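Local coordinates for sensory rhodopsin transducer (PDB 1NC7), which is of uncharacterised function but is probably related to the sensory rhodopsin transducers, and binds magnesium ions where its four subunits meet, at residues F31-I36 and T126-I131; L88-L93 and K99-M104; F66-E69 and P73-H76. One frame throughout, in Å; residues are numbered along the deposited sequence.

Contact 1: F31-I36 and T126-I131; sequences FPDGYI and TLMTTI. With MG (magnesium ion), chain G; MG (magnesium ion), chain F; EDO (1,2-ethanediol), chain O.
Phe31 and Asp33 meet Thr130, Ile131 and Met128 in the interior of an antiparallel beta fold, beside the magnesium sites at the centre of the tetramer. Strands 28-34 and 124-135 run roughly antiparallel here, their short segments at 168°. The axes of these segments come no closer than 9.5 Å, so side chains bridge the gap. The Phe31 ring reaches across with its edge. CE1 lies 3.6 Å from Thr130 O, which sits near the ring plane. Leu50 and Leu115 also pack on this ring.

Met128 is a selenomethionine. Its CG stands between the backbone N and the carbonyl carbon (chi1 61°), and a bend further out turns CE to within 3.7 Å of Asp33 OD2. The two side chains cross at about a right angle. Asp33 is buried and its carboxylate is held by several partners. OD1 forms a salt bridge with Arg117. OD2 takes a hydrogen bond at 2.6 Å from O2 of an ethanediol, probably from the crystallisation liquor, and is also hydrogen-bonded to Ser116 of the second subunit. With an alanine here, Arg117 would probably lose its salt-bridge partner and that serine one hydrogen bond, and a gap would open beside the methyl of Met128.

The backbone of 126-131 also serves the metal. Leu127 O binds one magnesium ion at 2.3 Å, and the same atom of each of the other three subunits completes the four. Thr129 O does likewise for a second magnesium. Farther along, Thr130 OG1 donates to Ile131 O at 2.8 Å, tilted 18° from the carbonyl plane.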
loop_
_atom_site.group_PDB
_atom_site.type_symbol
_atom_site.label_atom_id
_atom_site.label_comp_id
_atom_site.label_asym_id
_atom_site.label_seq_id
_atom_site.Cartn_x
_atom_site.Cartn_y
_atom_site.Cartn_z
ATOM N N PHE D 31 10.779 1.787 -5.348
ATOM C CA PHE D 31 10.373 1.526 -3.967
ATOM C C PHE D 31 11.302 2.295 -3.030
ATOM O O PHE D 31 12.420 1.860 -2.754
ATOM C CB PHE D 31 10.471 0.028 -3.666
ATOM C CG PHE D 31 9.525 -0.810 -4.470
ATOM C CD1 PHE D 31 8.213 -0.997 -4.050
ATOM C CD2 PHE D 31 9.937 -1.388 -5.667
ATOM C CE1 PHE D 31 7.322 -1.749 -4.813
ATOM C CE2 PHE D 31 9.053 -2.141 -6.438
ATOM C CZ PHE D 31 7.744 -2.322 -6.009
ATOM N N PRO D 32 10.846 3.447 -2.521
ATOM C CA PRO D 32 11.682 4.248 -1.622
ATOM C C PRO D 32 12.056 3.664 -0.263
ATOM O O PRO D 32 13.152 3.929 0.232
ATOM C CB PRO D 32 10.886 5.548 -1.472
ATOM C CG PRO D 32 10.131 5.639 -2.768
ATOM C CD PRO D 32 9.673 4.218 -2.969
ATOM N N ASP D 33 11.170 2.881 0.347
ATOM C CA ASP D 33 11.474 2.344 1.671
ATOM C C ASP D 33 12.004 0.919 1.715
ATOM O O ASP D 33 11.235 -0.037 1.817
ATOM C CB ASP D 33 10.247 2.442 2.583
ATOM C CG ASP D 33 10.585 2.163 4.041
ATOM O OD1 ASP D 33 11.754 1.830 4.331
ATOM O OD2 ASP D 33 9.687 2.279 4.898
ATOM N N GLY D 34 13.327 0.795 1.654
ATOM C CA GLY D 34 13.961 -0.508 1.718
ATOM C C GLY D 34 14.754 -0.624 3.008
ATOM O O GLY D 34 15.424 0.329 3.418
ATOM N N TYR D 35 14.683 -1.785 3.651
ATOM C CA TYR D 35 15.397 -2.010 4.904
ATOM C C TYR D 35 15.295 -3.481 5.292
ATOM O O TYR D 35 14.198 -4.032 5.347
ATOM C CB TYR D 35 14.772 -1.153 6.011
ATOM C CG TYR D 35 15.483 -1.190 7.346
ATOM C CD1 TYR D 35 16.571 -0.355 7.600
ATOM C CD2 TYR D 35 15.041 -2.025 8.371
ATOM C CE1 TYR D 35 17.196 -0.341 8.844
ATOM C CE2 TYR D 35 15.660 -2.021 9.621
ATOM C CZ TYR D 35 16.735 -1.174 9.848
ATOM O OH TYR D 35 17.340 -1.146 11.084
ATOM N N ILE D 36 16.431 -4.117 5.555
ATOM C CA ILE D 36 16.437 -5.516 5.963
ATOM C C ILE D 36 16.653 -5.580 7.474
ATOM O O ILE D 36 17.754 -5.322 7.953
ATOM C CB ILE D 36 17.583 -6.307 5.285
ATOM C CG1 ILE D 36 17.446 -6.238 3.762
ATOM C CG2 ILE D 36 17.579 -7.750 5.779
ATOM C CD1 ILE D 36 16.158 -6.823 3.226
ATOM N N THR D 126 5.578 -8.723 12.106
ATOM C CA THR D 126 4.713 -7.822 11.368
ATOM C C THR D 126 5.057 -7.742 9.888
ATOM O O THR D 126 6.211 -7.907 9.497
ATOM C CB THR D 126 4.753 -6.405 11.986
ATOM O OG1 THR D 126 3.787 -5.571 11.338
ATOM C CG2 THR D 126 6.136 -5.790 11.841
ATOM N N LEU D 127 4.033 -7.498 9.076
ATOM C CA LEU D 127 4.174 -7.386 7.626
ATOM C C LEU D 127 3.682 -6.033 7.129
ATOM O O LEU D 127 2.788 -5.437 7.714
ATOM C CB LEU D 127 3.331 -8.458 6.926
ATOM C CG LEU D 127 3.779 -9.918 6.941
ATOM C CD1 LEU D 127 2.636 -10.819 6.467
ATOM C CD2 LEU D 127 4.997 -10.072 6.048
HETATM N N MSE D 128 4.275 -5.550 6.043
HETATM C CA MSE D 128 3.831 -4.311 5.412
HETATM C C MSE D 128 4.112 -4.508 3.931
HETATM O O MSE D 128 5.015 -5.257 3.564
HETATM C CB MSE D 128 4.572 -3.078 5.952
HETATM C CG MSE D 128 6.073 -3.060 5.739
HETATM SE SE MSE D 128 6.869 -1.395 6.353
HETATM C CE MSE D 128 7.807 -0.862 4.736
ATOM N N THR D 129 3.334 -3.855 3.078
ATOM C CA THR D 129 3.543 -4.026 1.647
ATOM C C THR D 129 2.960 -2.881 0.859
ATOM O O THR D 129 2.106 -2.149 1.342
ATOM C CB THR D 129 2.853 -5.319 1.136
ATOM O OG1 THR D 129 3.308 -5.624 -0.190
ATOM C CG2 THR D 129 1.336 -5.130 1.094
ATOM N N THR D 130 3.454 -2.720 -0.360
ATOM C CA THR D 130 2.898 -1.732 -1.266
ATOM C C THR D 130 3.279 -2.033 -2.700
ATOM O O THR D 130 4.357 -2.563 -2.982
ATOM C CB THR D 130 3.354 -0.287 -0.968
ATOM O OG1 THR D 130 2.638 0.615 -1.832
ATOM C CG2 THR D 130 4.849 -0.123 -1.221
ATOM N N ILE D 131 2.352 -1.724 -3.595
ATOM C CA ILE D 131 2.595 -1.848 -5.018
ATOM C C ILE D 131 3.592 -0.694 -5.198
ATOM O O ILE D 131 3.556 0.281 -4.439
ATOM C CB ILE D 131 1.285 -1.583 -5.810
ATOM C CG1 ILE D 131 1.472 -1.948 -7.285
ATOM C CG2 ILE D 131 0.860 -0.121 -5.662
ATOM C CD1 ILE D 131 1.555 -3.447 -7.535
HETATM MG MG MG G . 1.000 -4.307 8.579
HETATM MG MG MG F . 0.249 -0.980 2.088
HETATM C C1 EDO O . 9.540 2.505 9.366
HETATM O O1 EDO O . 10.828 2.702 9.981
HETATM C C2 EDO O . 9.649 1.470 8.294
HETATM O O2 EDO O . 10.677 1.714 7.282
#

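Contact 2: L88-L93 and K99-M104; sequences LRLDKL and KPYSIM
Leu90 swings CG anti to its carbonyl carbon (chi1 -56°), and its extended second torsion carries CD1 out toward Tyr101 and Ile103. Tyr101 has CG between the backbone N and the carbonyl carbon (chi1 62°), which sends its ring from the strand toward Leu90. Ile103 presents the end of its longer branch. The two delta methyls, Leu90 CD1 and Ile103 CD1, meet tip to tip at 3.6 Å. Leu90 CD1 is equally near Tyr101 OH, also at 3.6 Å, and lies at the ring edge, near its plane. Leu90 CB backs this up at 4.0 Å from Tyr101 OH. Leu90 and Tyr101 cross obliquely. Ile103 CG1 sits at the edge of the tyrosine ring, in its plane.

The contact is apolar and small, and all three residues are buried. The Tyr101 hydroxyl has a weak hydrogen bond with Glu48 OE1, so this buried polar atom is not without a partner. Phe66 meets the Tyr101 ring edge-to-face.

Arg89 and Asp91, on either side of Leu90 in sequence, form a salt bridge. Arg89 grips Asp91 side-on with two nitrogens. NE bonds Asp91 OD1 at 2.7 Å and NH2 bonds Asp91 OD2 at 2.9 Å. Both oxygens are met on their syn side, and both bonds lie close to the guanidinium plane. Lys92 CE rests over one face of that group, 4.0 Å above it. The salt bridge should limit rotation of both side chains.

The CA atoms of Leu90 and Ile103 are 10.6 Å apart. Strands 84-89 and 101-107 lie far apart in the strand order, yet Leu90, just past strand 84-89, meets Tyr101 and Ile103 of strand 101-107. This is consistent with an antiparallel sheet that folds over on itself to enclose a core, as in a beta sandwich.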
loop_
_atom_site.group_PDB
_atom_site.type_symbol
_atom_site.label_atom_id
_atom_site.label_comp_id
_atom_site.label_asym_id
_atom_site.label_seq_id
_atom_site.Cartn_x
_atom_site.Cartn_y
_atom_site.Cartn_z
ATOM N N LEU D 88 11.684 -12.291 -5.087
ATOM C CA LEU D 88 13.111 -12.155 -4.813
ATOM C C LEU D 88 13.430 -11.764 -3.375
ATOM O O LEU D 88 13.018 -10.702 -2.902
ATOM C CB LEU D 88 13.720 -11.126 -5.768
ATOM C CG LEU D 88 15.230 -10.907 -5.661
ATOM C CD1 LEU D 88 15.965 -12.175 -6.076
ATOM C CD2 LEU D 88 15.631 -9.742 -6.548
ATOM N N ARG D 89 14.166 -12.633 -2.687
ATOM C CA ARG D 89 14.564 -12.387 -1.302
ATOM C C ARG D 89 15.748 -11.429 -1.282
ATOM O O ARG D 89 16.871 -11.800 -1.620
ATOM C CB ARG D 89 14.934 -13.708 -0.623
ATOM C CG ARG D 89 13.731 -14.560 -0.247
ATOM C CD ARG D 89 13.007 -13.952 0.946
ATOM N NE ARG D 89 13.815 -14.037 2.161
ATOM C CZ ARG D 89 13.689 -14.987 3.081
ATOM N NH1 ARG D 89 12.777 -15.941 2.937
ATOM N NH2 ARG D 89 14.483 -14.992 4.144
ATOM N N LEU D 90 15.485 -10.192 -0.876
ATOM C CA LEU D 90 16.513 -9.160 -0.840
ATOM C C LEU D 90 17.552 -9.335 0.260
ATOM O O LEU D 90 18.616 -8.719 0.210
ATOM C CB LEU D 90 15.855 -7.782 -0.725
ATOM C CG LEU D 90 14.834 -7.454 -1.822
ATOM C CD1 LEU D 90 14.339 -6.027 -1.651
ATOM C CD2 LEU D 90 15.464 -7.624 -3.194
ATOM N N ASP D 91 17.246 -10.171 1.246
ATOM C CA ASP D 91 18.168 -10.428 2.352
ATOM C C ASP D 91 19.262 -11.423 1.968
ATOM O O ASP D 91 20.163 -11.700 2.761
ATOM C CB ASP D 91 17.403 -10.964 3.567
ATOM C CG ASP D 91 16.659 -12.251 3.267
ATOM O OD1 ASP D 91 15.924 -12.292 2.259
ATOM O OD2 ASP D 91 16.798 -13.221 4.042
ATOM N N LYS D 92 19.183 -11.956 0.753
ATOM C CA LYS D 92 20.167 -12.926 0.280
ATOM C C LYS D 92 21.038 -12.361 -0.839
ATOM O O LYS D 92 21.583 -13.115 -1.646
ATOM C CB LYS D 92 19.452 -14.184 -0.217
ATOM C CG LYS D 92 18.558 -14.837 0.827
ATOM C CD LYS D 92 17.841 -16.047 0.255
ATOM C CE LYS D 92 16.960 -16.715 1.298
ATOM N NZ LYS D 92 16.232 -17.886 0.736
ATOM N N LEU D 93 21.181 -11.040 -0.874
ATOM C CA LEU D 93 21.964 -10.386 -1.919
ATOM C C LEU D 93 23.234 -9.688 -1.436
ATOM O O LEU D 93 23.887 -8.985 -2.207
ATOM C CB LEU D 93 21.093 -9.367 -2.658
ATOM C CG LEU D 93 19.816 -9.878 -3.330
ATOM C CD1 LEU D 93 19.086 -8.712 -3.985
ATOM C CD2 LEU D 93 20.162 -10.939 -4.360
ATOM N N LYS D 99 20.297 -1.268 7.199
ATOM C CA LYS D 99 20.837 -0.143 6.455
ATOM C C LYS D 99 19.760 0.319 5.481
ATOM O O LYS D 99 19.409 -0.399 4.546
ATOM C CB LYS D 99 22.095 -0.561 5.686
ATOM C CG LYS D 99 22.776 0.587 4.953
ATOM C CD LYS D 99 24.062 0.132 4.277
ATOM C CE LYS D 99 24.806 1.316 3.674
ATOM N NZ LYS D 99 26.096 0.914 3.052
ATOM N N PRO D 100 19.214 1.521 5.695
ATOM C CA PRO D 100 18.170 2.028 4.800
ATOM C C PRO D 100 18.620 2.140 3.350
ATOM O O PRO D 100 19.765 2.486 3.072
ATOM C CB PRO D 100 17.822 3.385 5.408
ATOM C CG PRO D 100 19.100 3.808 6.060
ATOM C CD PRO D 100 19.570 2.529 6.709
ATOM N N TYR D 101 17.711 1.835 2.433
ATOM C CA TYR D 101 18.009 1.923 1.013
ATOM C C TYR D 101 16.718 2.133 0.234
ATOM O O TYR D 101 15.628 2.166 0.815
ATOM C CB TYR D 101 18.733 0.650 0.538
ATOM C CG TYR D 101 17.946 -0.643 0.666
ATOM C CD1 TYR D 101 17.026 -1.025 -0.309
ATOM C CD2 TYR D 101 18.132 -1.486 1.758
ATOM C CE1 TYR D 101 16.313 -2.224 -0.200
ATOM C CE2 TYR D 101 17.424 -2.682 1.878
ATOM C CZ TYR D 101 16.521 -3.043 0.899
ATOM O OH TYR D 101 15.825 -4.225 1.023
ATOM N N SER D 102 16.855 2.326 -1.072
ATOM C CA SER D 102 15.713 2.503 -1.959
ATOM C C SER D 102 16.001 1.654 -3.182
ATOM O O SER D 102 17.159 1.343 -3.467
ATOM C CB SER D 102 15.541 3.965 -2.366
ATOM O OG SER D 102 15.164 4.755 -1.255
ATOM N N ILE D 103 14.951 1.283 -3.905
ATOM C CA ILE D 103 15.102 0.424 -5.071
ATOM C C ILE D 103 14.548 0.998 -6.365
ATOM O O ILE D 103 13.439 1.521 -6.397
ATOM C CB ILE D 103 14.367 -0.925 -4.860
ATOM C CG1 ILE D 103 14.852 -1.605 -3.580
ATOM C CG2 ILE D 103 14.580 -1.833 -6.066
ATOM C CD1 ILE D 103 14.042 -2.841 -3.215
HETATM N N MSE D 104 15.344 0.909 -7.427
HETATM C CA MSE D 104 14.901 1.310 -8.752
HETATM C C MSE D 104 15.115 0.049 -9.577
HETATM O O MSE D 104 16.215 -0.506 -9.597
HETATM C CB MSE D 104 15.740 2.441 -9.343
HETATM C CG MSE D 104 15.476 2.603 -10.844
HETATM SE SE MSE D 104 16.377 4.081 -11.694
HETATM C CE MSE D 104 18.199 3.450 -11.551
#

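Contact 3: F66-E69 and P73-H76; sequences FLFE and PVVH
Phe66 and Val74 pair across a beta hairpin formed by strands 60-68 and 74-80. They are an antiparallel hydrogen-bonded pair. Phe66 N donates to Val74 O at 2.8 Å, nearly straight at 168°. Val74 N returns a bond to Phe66 O at 3.1 Å. The same Phe66 O also receives a CA-H...O contact from Pro73 CA at 3.2 Å.

Side chains reinforce the pair. Val74 O lies at the edge of the Phe66 ring, near its plane and 3.5 Å from Phe66 CD2. Phe66 CG is anti to its carbonyl carbon (chi1 -66°), which carries the ring across toward His76. There Phe66 CE2 is 3.6 Å from His76 ND1. The two ring planes are almost perpendicular, at 89°, with an oblique approach. Phe68 CE2 touches Val74 CG2 at 3.7 Å. Nearer the turn, Leu67 CD2 rests on Pro73 CG, also at 3.7 Å.

A second shell surrounds these rings. Leu93, Ile95 and Ile103 pack on Phe66, and Lys99 makes a cation-pi contact with Phe68. Phe68 also has backbone hydrogen bonds to the second subunit, so the hairpin end takes part in the assembly. The two nitrogens of the His76 ring have different neighbours: NE2 makes a weak hydrogen bond with Leu93 O, while ND1 faces Phe66 CE2.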
loop_
_atom_site.group_PDB
_atom_site.type_symbol
_atom_site.label_atom_id
_atom_site.label_comp_id
_atom_site.label_asym_id
_atom_site.label_seq_id
_atom_site.Cartn_x
_atom_site.Cartn_y
_atom_site.Cartn_z
ATOM N N PHE D 66 20.141 -0.487 -6.082
ATOM C CA PHE D 66 19.917 -0.154 -4.682
ATOM C C PHE D 66 20.640 1.151 -4.370
ATOM O O PHE D 66 21.851 1.266 -4.591
ATOM C CB PHE D 66 20.451 -1.276 -3.788
ATOM C CG PHE D 66 19.700 -2.568 -3.928
ATOM C CD1 PHE D 66 18.589 -2.833 -3.135
ATOM C CD2 PHE D 66 20.084 -3.505 -4.879
ATOM C CE1 PHE D 66 17.869 -4.018 -3.291
ATOM C CE2 PHE D 66 19.373 -4.691 -5.042
ATOM C CZ PHE D 66 18.264 -4.947 -4.246
ATOM N N LEU D 67 19.891 2.135 -3.881
ATOM C CA LEU D 67 20.445 3.434 -3.518
ATOM C C LEU D 67 20.498 3.509 -1.998
ATOM O O LEU D 67 19.608 3.003 -1.315
ATOM C CB LEU D 67 19.565 4.569 -4.045
ATOM C CG LEU D 67 19.292 4.646 -5.546
ATOM C CD1 LEU D 67 18.431 5.866 -5.829
ATOM C CD2 LEU D 67 20.605 4.717 -6.320
ATOM N N PHE D 68 21.540 4.138 -1.471
ATOM C CA PHE D 68 21.699 4.257 -0.028
ATOM C C PHE D 68 21.727 5.715 0.407
ATOM O O PHE D 68 21.699 6.618 -0.426
ATOM C CB PHE D 68 22.973 3.522 0.393
ATOM C CG PHE D 68 22.939 2.055 0.072
ATOM C CD1 PHE D 68 22.299 1.161 0.925
ATOM C CD2 PHE D 68 23.484 1.577 -1.115
ATOM C CE1 PHE D 68 22.199 -0.192 0.598
ATOM C CE2 PHE D 68 23.387 0.226 -1.452
ATOM C CZ PHE D 68 22.743 -0.659 -0.593
ATOM N N GLU D 69 21.771 5.946 1.716
ATOM C CA GLU D 69 21.782 7.310 2.222
ATOM C C GLU D 69 23.143 7.985 2.119
ATOM O O GLU D 69 23.219 9.169 1.796
ATOM C CB GLU D 69 21.312 7.346 3.679
ATOM C CG GLU D 69 19.876 6.881 3.883
ATOM C CD GLU D 69 19.356 7.211 5.267
ATOM O OE1 GLU D 69 20.012 6.822 6.256
ATOM O OE2 GLU D 69 18.292 7.862 5.367
ATOM N N PRO D 73 25.571 3.355 -5.126
ATOM C CA PRO D 73 24.665 2.296 -5.581
ATOM C C PRO D 73 25.286 0.921 -5.789
ATOM O O PRO D 73 26.483 0.791 -6.051
ATOM C CB PRO D 73 24.099 2.858 -6.887
ATOM C CG PRO D 73 24.237 4.346 -6.726
ATOM C CD PRO D 73 25.589 4.471 -6.087
ATOM N N VAL D 74 24.444 -0.101 -5.658
ATOM C CA VAL D 74 24.833 -1.486 -5.870
ATOM C C VAL D 74 23.776 -2.009 -6.835
ATOM O O VAL D 74 22.581 -1.775 -6.638
ATOM C CB VAL D 74 24.807 -2.299 -4.566
ATOM C CG1 VAL D 74 25.173 -3.752 -4.851
ATOM C CG2 VAL D 74 25.791 -1.701 -3.575
ATOM N N VAL D 75 24.214 -2.691 -7.888
ATOM C CA VAL D 75 23.288 -3.194 -8.894
ATOM C C VAL D 75 23.300 -4.708 -9.042
ATOM O O VAL D 75 24.359 -5.321 -9.152
ATOM C CB VAL D 75 23.599 -2.580 -10.279
ATOM C CG1 VAL D 75 22.564 -3.035 -11.295
ATOM C CG2 VAL D 75 23.631 -1.061 -10.184
ATOM N N HIS D 76 22.107 -5.297 -9.044
ATOM C CA HIS D 76 21.934 -6.733 -9.207
ATOM C C HIS D 76 21.091 -6.984 -10.448
ATOM O O HIS D 76 20.456 -6.065 -10.972
ATOM C CB HIS D 76 21.235 -7.341 -7.989
ATOM C CG HIS D 76 22.117 -7.473 -6.788
ATOM N ND1 HIS D 76 22.421 -6.413 -5.962
ATOM C CD2 HIS D 76 22.780 -8.543 -6.288
ATOM C CE1 HIS D 76 23.232 -6.824 -5.002
ATOM N NE2 HIS D 76 23.464 -8.112 -5.178
#

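All three contacts belong to one antiparallel sheet. Contact 3 lies at its edge hairpin, strands 60-68 and 74-80. Strand 101-107 of contact 2 comes next, then strands 28-34 and 124-135 of contact 1. Contact 2 also brings the region of strand 84-89, outermost at the other end of the strand order, back against strand 101-107. The centres of contacts 1 and 2 are about 10 Å apart. Those of contacts 2 and 3 are about 8 Å apart. Ser102 joins its neighbours on both sides: Ser102 OG is 2.6 Å from Pro32 O, and Ser102 N is 2.8 Å from Leu67 O. Along the chain, contact 3 closes before contact 2 opens, and contact 1 encloses both. Every contact touches the second subunit.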